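PDB 5MGY: FAD:protein FMN transferase from Pseudomonas stutzeri ATCC 14405 = CCUG 16156, which probably transfers FMN from FAD to a threonine of a target protein, releasing AMP, with magnesium as its metal cofactor. Local coordinates for residues 221-233 and 256-270. Sequence-based numbering, arbitrary orientation.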
loop_
_atom_site.group_PDB
_atom_site.type_symbol
_atom_site.label_atom_id
_atom_site.label_comp_id
_atom_site.label_asym_id
_atom_site.label_seq_id
_atom_site.Cartn_x
_atom_site.Cartn_y
_atom_site.Cartn_z
ATOM N N GLY A 221 6.549 -16.618 -0.194
ATOM C CA GLY A 221 6.230 -16.147 -1.530
ATOM C C GLY A 221 5.019 -15.255 -1.548
ATOM O O GLY A 221 4.416 -15.076 -2.583
ATOM N N MET A 222 4.710 -14.621 -0.420
ATOM C CA MET A 222 3.486 -13.833 -0.290
ATOM C C MET A 222 3.760 -12.509 0.419
ATOM O O MET A 222 4.455 -12.490 1.431
ATOM C CB MET A 222 2.465 -14.659 0.539
ATOM C CG MET A 222 1.949 -15.930 -0.124
ATOM S SD MET A 222 0.843 -15.430 -1.424
ATOM C CE MET A 222 -0.248 -16.843 -1.584
ATOM N N GLY A 223 3.149 -11.431 -0.083
ATOM C CA GLY A 223 3.228 -10.096 0.543
ATOM C C GLY A 223 1.957 -9.790 1.306
ATOM O O GLY A 223 0.930 -10.363 1.019
ATOM N N VAL A 224 2.048 -8.890 2.276
ATOM C CA VAL A 224 0.975 -8.567 3.195
ATOM C C VAL A 224 0.890 -7.069 3.280
ATOM O O VAL A 224 1.920 -6.353 3.310
ATOM C CB VAL A 224 1.299 -9.109 4.607
ATOM C CG1 VAL A 224 0.344 -8.623 5.703
ATOM C CG2 VAL A 224 1.233 -10.615 4.562
ATOM N N SER A 225 -0.329 -6.557 3.368
ATOM C CA SER A 225 -0.469 -5.129 3.552
ATOM C C SER A 225 -1.635 -4.869 4.443
ATOM O O SER A 225 -2.683 -5.472 4.250
ATOM C CB SER A 225 -0.683 -4.459 2.204
ATOM O OG SER A 225 -1.191 -3.149 2.383
ATOM N N THR A 226 -1.463 -3.914 5.365
ATOM C CA THR A 226 -2.496 -3.594 6.348
ATOM C C THR A 226 -2.942 -2.157 6.309
ATOM O O THR A 226 -2.245 -1.312 6.733
ATOM C CB THR A 226 -2.025 -3.905 7.794
ATOM O OG1 THR A 226 -1.594 -5.273 7.919
ATOM C CG2 THR A 226 -3.187 -3.681 8.770
ATOM N N SER A 227 -4.154 -1.899 5.862
ATOM C CA SER A 227 -4.697 -0.552 5.880
ATOM C C SER A 227 -5.364 -0.246 7.213
ATOM O O SER A 227 -6.207 -0.987 7.667
ATOM C CB SER A 227 -5.712 -0.389 4.741
ATOM O OG SER A 227 -6.220 0.929 4.678
ATOM N N GLY A 228 -5.017 0.878 7.807
ATOM C CA GLY A 228 -5.526 1.205 9.118
ATOM C C GLY A 228 -4.835 0.401 10.212
ATOM O O GLY A 228 -4.045 -0.526 9.937
ATOM N N ASP A 229 -5.114 0.813 11.452
ATOM C CA ASP A 229 -4.647 0.154 12.687
ATOM C C ASP A 229 -5.730 0.222 13.760
ATOM O O ASP A 229 -6.107 1.315 14.144
ATOM C CB ASP A 229 -3.364 0.814 13.219
ATOM C CG ASP A 229 -2.841 0.173 14.549
ATOM O OD1 ASP A 229 -1.771 0.608 15.016
ATOM O OD2 ASP A 229 -3.467 -0.760 15.124
ATOM N N TYR A 230 -6.176 -0.919 14.290
ATOM C CA TYR A 230 -7.390 -0.915 15.088
ATOM C C TYR A 230 -7.314 0.007 16.303
ATOM O O TYR A 230 -8.336 0.529 16.791
ATOM C CB TYR A 230 -7.778 -2.306 15.477
ATOM C CG TYR A 230 -7.002 -2.854 16.614
ATOM C CD1 TYR A 230 -7.462 -2.686 17.939
ATOM C CD2 TYR A 230 -5.820 -3.569 16.400
ATOM C CE1 TYR A 230 -6.734 -3.234 19.012
ATOM C CE2 TYR A 230 -5.106 -4.116 17.459
ATOM C CZ TYR A 230 -5.550 -3.953 18.773
ATOM O OH TYR A 230 -4.844 -4.517 19.853
ATOM N N ARG A 231 -6.083 0.255 16.730
ATOM C CA ARG A 231 -5.816 1.240 17.760
ATOM C C ARG A 231 -6.159 2.691 17.384
ATOM O O ARG A 231 -6.548 3.455 18.259
ATOM C CB ARG A 231 -4.405 1.063 18.337
ATOM C CG ARG A 231 -4.339 -0.213 19.184
ATOM C CD ARG A 231 -2.943 -0.554 19.718
ATOM N NE ARG A 231 -2.377 -1.741 19.050
ATOM C CZ ARG A 231 -1.482 -1.738 18.045
ATOM N NH1 ARG A 231 -1.071 -2.910 17.542
ATOM N NH2 ARG A 231 -0.994 -0.594 17.528
ATOM N N ASN A 232 -6.068 3.073 16.110
ATOM C CA ASN A 232 -6.558 4.405 15.650
ATOM C C ASN A 232 -7.933 4.340 15.033
ATOM O O ASN A 232 -8.082 4.149 13.830
ATOM C CB ASN A 232 -5.621 5.013 14.609
ATOM C CG ASN A 232 -4.288 5.384 15.185
ATOM O OD1 ASN A 232 -4.185 5.811 16.334
ATOM N ND2 ASN A 232 -3.241 5.200 14.401
ATOM N N TYR A 233 -8.937 4.492 15.860
ATOM C CA TYR A 233 -10.264 4.512 15.386
ATOM C C TYR A 233 -10.817 5.667 16.191
ATOM O O TYR A 233 -10.776 5.657 17.410
ATOM C CB TYR A 233 -10.942 3.154 15.626
ATOM C CG TYR A 233 -12.306 3.119 15.020
ATOM C CD1 TYR A 233 -12.502 2.624 13.760
ATOM C CD2 TYR A 233 -13.404 3.623 15.712
ATOM C CE1 TYR A 233 -13.758 2.629 13.204
ATOM C CE2 TYR A 233 -14.629 3.656 15.151
ATOM C CZ TYR A 233 -14.801 3.160 13.912
ATOM O OH TYR A 233 -16.052 3.194 13.424
ATOM N N HIS A 256 -17.462 1.520 9.629
ATOM C CA HIS A 256 -16.782 1.076 10.829
ATOM C C HIS A 256 -15.525 0.203 10.638
ATOM O O HIS A 256 -14.963 -0.215 11.600
ATOM C CB HIS A 256 -17.798 0.350 11.694
ATOM C CG HIS A 256 -18.958 1.207 12.144
ATOM N ND1 HIS A 256 -18.801 2.382 12.866
ATOM C CD2 HIS A 256 -20.296 1.016 12.031
ATOM C CE1 HIS A 256 -19.982 2.894 13.139
ATOM N NE2 HIS A 256 -20.905 2.085 12.643
ATOM N N LEU A 257 -15.106 -0.123 9.421
ATOM C CA LEU A 257 -13.858 -0.895 9.211
ATOM C C LEU A 257 -12.613 -0.194 9.742
ATOM O O LEU A 257 -12.272 0.877 9.273
ATOM C CB LEU A 257 -13.655 -1.177 7.730
ATOM C CG LEU A 257 -12.522 -2.113 7.328
ATOM C CD1 LEU A 257 -12.643 -3.424 8.089
ATOM C CD2 LEU A 257 -12.611 -2.376 5.829
ATOM N N ALA A 258 -11.944 -0.801 10.725
ATOM C CA ALA A 258 -10.819 -0.168 11.423
ATOM C C ALA A 258 -9.438 -0.577 10.870
ATOM O O ALA A 258 -8.467 0.175 10.936
ATOM C CB ALA A 258 -10.880 -0.483 12.905
ATOM N N ALA A 259 -9.358 -1.784 10.345
ATOM C CA ALA A 259 -8.181 -2.258 9.669
ATOM C C ALA A 259 -8.586 -3.402 8.752
ATOM O O ALA A 259 -9.573 -4.120 9.002
ATOM C CB ALA A 259 -7.164 -2.755 10.688
ATOM N N VAL A 260 -7.812 -3.585 7.692
ATOM C CA VAL A 260 -7.986 -4.706 6.791
ATOM C C VAL A 260 -6.582 -5.084 6.325
ATOM O O VAL A 260 -5.667 -4.263 6.202
ATOM C CB VAL A 260 -9.006 -4.404 5.688
ATOM C CG1 VAL A 260 -8.631 -3.124 4.983
ATOM C CG2 VAL A 260 -9.131 -5.541 4.703
ATOM N N THR A 261 -6.390 -6.369 6.148
ATOM C CA THR A 261 -5.094 -6.885 5.889
ATOM C C THR A 261 -5.305 -7.687 4.656
ATOM O O THR A 261 -6.215 -8.460 4.643
ATOM C CB THR A 261 -4.630 -7.806 7.033
ATOM O OG1 THR A 261 -4.327 -7.036 8.199
ATOM C CG2 THR A 261 -3.410 -8.514 6.629
ATOM N N VAL A 262 -4.467 -7.528 3.631
ATOM C CA VAL A 262 -4.560 -8.366 2.445
ATOM C C VAL A 262 -3.270 -9.152 2.205
ATOM O O VAL A 262 -2.191 -8.696 2.533
ATOM C CB VAL A 262 -4.905 -7.507 1.237
ATOM C CG1 VAL A 262 -4.849 -8.288 -0.089
ATOM C CG2 VAL A 262 -6.295 -6.936 1.415
ATOM N N ILE A 263 -3.405 -10.323 1.612
ATOM C CA ILE A 263 -2.308 -11.207 1.354
ATOM C C ILE A 263 -2.428 -11.595 -0.092
ATOM O O ILE A 263 -3.492 -12.060 -0.537
ATOM C CB ILE A 263 -2.333 -12.430 2.336
ATOM C CG1 ILE A 263 -2.363 -11.855 3.781
ATOM C CG2 ILE A 263 -1.155 -13.386 2.082
ATOM C CD1 ILE A 263 -1.826 -12.722 4.875
ATOM N N ASP A 264 -1.354 -11.332 -0.817
ATOM C CA ASP A 264 -1.255 -11.578 -2.229
ATOM C C ASP A 264 0.240 -11.810 -2.547
ATOM O O ASP A 264 1.145 -11.354 -1.815
ATOM C CB ASP A 264 -1.776 -10.350 -2.947
ATOM C CG ASP A 264 -1.991 -10.556 -4.454
ATOM O OD1 ASP A 264 -3.188 -10.427 -4.817
ATOM O OD2 ASP A 264 -1.027 -10.754 -5.273
ATOM N N LYS A 265 0.491 -12.498 -3.648
ATOM C CA LYS A 265 1.862 -12.724 -4.078
ATOM C C LYS A 265 2.566 -11.439 -4.517
ATOM O O LYS A 265 3.755 -11.295 -4.346
ATOM C CB LYS A 265 1.923 -13.784 -5.167
ATOM C CG LYS A 265 1.486 -13.280 -6.470
ATOM C CD LYS A 265 1.033 -14.356 -7.426
ATOM C CE LYS A 265 0.063 -13.694 -8.431
ATOM N NZ LYS A 265 -0.269 -14.674 -9.490
ATOM N N SER A 266 1.813 -10.507 -5.046
ATOM C CA SER A 266 2.338 -9.198 -5.354
ATOM C C SER A 266 2.034 -8.292 -4.191
ATOM O O SER A 266 0.871 -8.046 -3.907
ATOM C CB SER A 266 1.650 -8.676 -6.604
ATOM O OG SER A 266 1.841 -7.312 -6.699
ATOM N N THR A 267 3.065 -7.821 -3.507
ATOM C CA THR A 267 2.902 -6.856 -2.416
ATOM C C THR A 267 2.316 -5.521 -2.920
ATOM O O THR A 267 1.733 -4.778 -2.161
ATOM C CB THR A 267 4.278 -6.581 -1.835
ATOM O OG1 THR A 267 4.965 -7.813 -1.698
ATOM C CG2 THR A 267 4.201 -5.918 -0.521
ATOM N N LEU A 268 2.531 -5.195 -4.199
ATOM C CA LEU A 268 1.949 -3.997 -4.798
ATOM C C LEU A 268 0.407 -4.130 -4.721
ATOM O O LEU A 268 -0.298 -3.261 -4.148
ATOM C CB LEU A 268 2.451 -3.848 -6.255
ATOM C CG LEU A 268 2.096 -2.549 -6.989
ATOM C CD1 LEU A 268 2.869 -2.358 -8.275
ATOM C CD2 LEU A 268 0.599 -2.424 -7.250
ATOM N N ARG A 269 -0.094 -5.217 -5.301
ATOM C CA ARG A 269 -1.532 -5.619 -5.221
ATOM C C ARG A 269 -2.118 -5.651 -3.807
ATOM O O ARG A 269 -3.194 -5.086 -3.580
ATOM C CB ARG A 269 -1.786 -6.948 -5.994
ATOM C CG ARG A 269 -1.673 -6.640 -7.489
ATOM C CD ARG A 269 -2.416 -7.497 -8.476
ATOM N NE ARG A 269 -3.887 -7.573 -8.310
ATOM C CZ ARG A 269 -4.790 -6.769 -8.854
ATOM N NH1 ARG A 269 -6.071 -7.015 -8.666
ATOM N NH2 ARG A 269 -4.446 -5.703 -9.548
ATOM N N ALA A 270 -1.381 -6.197 -2.851
ATOM C CA ALA A 270 -1.862 -6.168 -1.481
ATOM C C ALA A 270 -2.034 -4.741 -0.956
ATOM O O ALA A 270 -2.955 -4.469 -0.248
ATOM C CB ALA A 270 -0.944 -6.971 -0.546
#
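Val224 and Ile263 lie side by side on one face of an antiparallel strand pair, Val224 CG2 against Ile263 CD1 at 3.7 Å; with CG1 anti to the backbone N (chi1 170°), the other valine branch leans toward the methyl of Thr261. Next along this face Thr226 and Thr261 cross obliquely, their OG1 atoms sharing a hydrogen bond of 3.3 Å. Strands 222-227 and 257-264 run antiparallel, their N-to-C directions 166° apart, joined by paired backbone bonds at Gly223-Asp264, Ser225-Val262 and Ser227-Val260. On the opposite face Ser225 CB packs on Ala270 CB at 3.7 Å, while Ser225 OG is hydrogen-bonded to Glu186 OE2. Thr267 OG1 sits 3.6 Å from Gly223 CA and is hydrogen-bonded to Asp165 OD1. Past the Asp229-Asn232 turn, Tyr233 CD1 meets Ala258 CB obliquely at 3.6 Å and its OH accepts from His256 ND1 at 2.9 Å, in the imidazole plane. A leucine in place of Tyr233 would probably leave His256 ND1 without this acceptor and its ring freer to turn. Ala258 and Ala259, both opposite Val299, form a classic beta bulge. Strand 186-190 flanks 222-227 and strand 295-301 flanks 257-264 in the antiparallel sheet; helix 267-292 packs against Ser225 and Ser227, bringing Asp271 and Thr275, which bind the magnesium with Ser157, close to the face carrying these serines.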